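Local coordinates for protein putative carbohydrate-active enzyme (Uncultured organism, PDB 5WH8) that probably hydrolyses O-glycosyl bonds, as in cellulose, through this family 5 glycoside hydrolase domain of a longer, probably secreted enzyme, at residues G38-P43 with H70-Y75. Numbering follows the deposited sequence.
Sequences GLAWFP and HEWGGY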
# COMPACT_ATOMS: atom_id res chain seq x y z
N GLY A 38 6.68 4.23 9.86
CA GLY A 38 8.08 4.28 9.43
C GLY A 38 8.86 3.06 9.90
O GLY A 38 8.89 2.76 11.08
N LEU A 39 9.51 2.34 8.97
CA LEU A 39 10.23 1.11 9.35
C LEU A 39 11.38 1.38 10.33
O LEU A 39 11.59 0.60 11.27
CB LEU A 39 10.74 0.39 8.10
CG LEU A 39 9.64 -0.05 7.13
CD1 LEU A 39 10.20 -0.47 5.79
CD2 LEU A 39 8.76 -1.18 7.72
N ALA A 40 12.12 2.48 10.13
CA ALA A 40 13.23 2.82 11.01
C ALA A 40 12.76 3.26 12.39
O ALA A 40 13.53 3.32 13.36
CB ALA A 40 14.08 3.92 10.37
N TRP A 41 11.47 3.56 12.51
CA TRP A 41 10.93 4.08 13.74
C TRP A 41 10.28 3.01 14.64
O TRP A 41 10.27 3.16 15.87
CB TRP A 41 9.90 5.17 13.43
CG TRP A 41 10.46 6.32 12.64
CD1 TRP A 41 11.77 6.69 12.55
CD2 TRP A 41 9.72 7.24 11.84
NE1 TRP A 41 11.89 7.80 11.74
CE2 TRP A 41 10.64 8.15 11.28
CE3 TRP A 41 8.36 7.38 11.52
CZ2 TRP A 41 10.25 9.19 10.45
CZ3 TRP A 41 7.98 8.40 10.68
CH2 TRP A 41 8.92 9.31 10.16
N PHE A 42 9.73 1.96 14.03
CA PHE A 42 9.04 0.88 14.77
C PHE A 42 9.50 -0.51 14.33
O PHE A 42 8.69 -1.40 14.12
CB PHE A 42 7.52 1.00 14.59
CG PHE A 42 6.98 2.30 15.09
CD1 PHE A 42 6.68 2.45 16.43
CD2 PHE A 42 6.85 3.39 14.25
CE1 PHE A 42 6.24 3.66 16.91
CE2 PHE A 42 6.41 4.58 14.73
CZ PHE A 42 6.12 4.73 16.06
N PRO A 43 10.83 -0.72 14.24
CA PRO A 43 11.26 -2.03 13.73
C PRO A 43 10.81 -3.24 14.56
O PRO A 43 10.67 -4.29 13.98
CB PRO A 43 12.79 -1.93 13.74
CG PRO A 43 13.09 -0.88 14.76
CD PRO A 43 11.97 0.12 14.66
N HIS A 70 12.83 10.25 3.42
CA HIS A 70 13.37 11.34 4.22
C HIS A 70 12.87 11.30 5.67
O HIS A 70 12.20 10.35 6.07
CB HIS A 70 13.01 12.66 3.56
CG HIS A 70 13.76 12.89 2.28
ND1 HIS A 70 13.50 12.17 1.13
CD2 HIS A 70 14.77 13.73 1.98
CE1 HIS A 70 14.31 12.57 0.18
NE2 HIS A 70 15.09 13.52 0.66
N GLU A 71 13.20 12.34 6.43
CA GLU A 71 13.08 12.38 7.90
C GLU A 71 14.06 11.40 8.52
O GLU A 71 14.74 10.63 7.81
CB GLU A 71 11.65 12.10 8.36
CG GLU A 71 10.65 13.05 7.69
CD GLU A 71 9.22 12.91 8.18
OE1 GLU A 71 8.97 13.00 9.40
OE2 GLU A 71 8.33 12.72 7.32
N TRP A 72 14.17 11.43 9.85
CA TRP A 72 15.24 10.69 10.50
C TRP A 72 15.19 9.22 10.07
O TRP A 72 14.15 8.58 10.15
CB TRP A 72 15.17 10.77 12.03
CG TRP A 72 16.35 10.03 12.59
CD1 TRP A 72 17.61 10.53 12.81
CD2 TRP A 72 16.41 8.63 12.93
NE1 TRP A 72 18.45 9.53 13.26
CE2 TRP A 72 17.74 8.36 13.34
CE3 TRP A 72 15.48 7.58 12.90
CZ2 TRP A 72 18.14 7.09 13.75
CZ3 TRP A 72 15.89 6.32 13.30
CH2 TRP A 72 17.21 6.08 13.71
N GLY A 73 16.33 8.70 9.63
CA GLY A 73 16.44 7.29 9.29
C GLY A 73 15.88 6.90 7.95
O GLY A 73 15.82 5.71 7.61
N GLY A 74 15.45 7.89 7.18
CA GLY A 74 14.88 7.64 5.86
C GLY A 74 15.88 6.99 4.93
O GLY A 74 17.08 7.05 5.20
N TYR A 75 15.40 6.38 3.85
CA TYR A 75 16.25 5.62 2.95
C TYR A 75 17.39 6.47 2.42
O TYR A 75 18.51 5.97 2.24
CB TYR A 75 15.43 5.06 1.79
CG TYR A 75 16.18 4.13 0.87
CD1 TYR A 75 16.93 4.62 -0.18
CD2 TYR A 75 16.09 2.75 1.04
CE1 TYR A 75 17.60 3.77 -1.04
CE2 TYR A 75 16.76 1.89 0.18
CZ TYR A 75 17.51 2.41 -0.86
OH TYR A 75 18.17 1.57 -1.72
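Ala40 and Gly73 bring the backbones nearest, their CA atoms 5.8 Å apart. Residues 39-41 have helical backbone angles within a loop, and Gly38 O accepts from both Trp41 N and Phe42 N; residues 70-75 hold a type II beta turn from Glu71 to Gly74, with Gly73 at its positive-phi position. The Trp41 indole reaches across with CG beside its own backbone N (chi1 -59°), and its NE1 donates to Trp72 O at 2.9 Å. The bond is somewhat bent, 145° at the hydrogen, and ties the indole to the middle of the turn. The two indoles meet edge to edge without stacking, Trp41 CD1 lying 3.8 Å from Trp72 CE3. Further along the Trp41 ring edge, CZ2 meets Glu71 CB at 3.8 Å, while the Glu71 carboxylate, turned 58° from the indole, bonds through OE2 to Asn112. Ala40 CB packs 3.7 Å from Gly73 O. Trp41 also meets Tyr68 and a bound pentaethylene glycol, consistent with a place at the cleft of this TIM barrel. The contact thus joins neighbouring beta-alpha loops at the C-terminal ends of parallel strands 32-36 and 62-68, leading into helices 48-56 and 83-100.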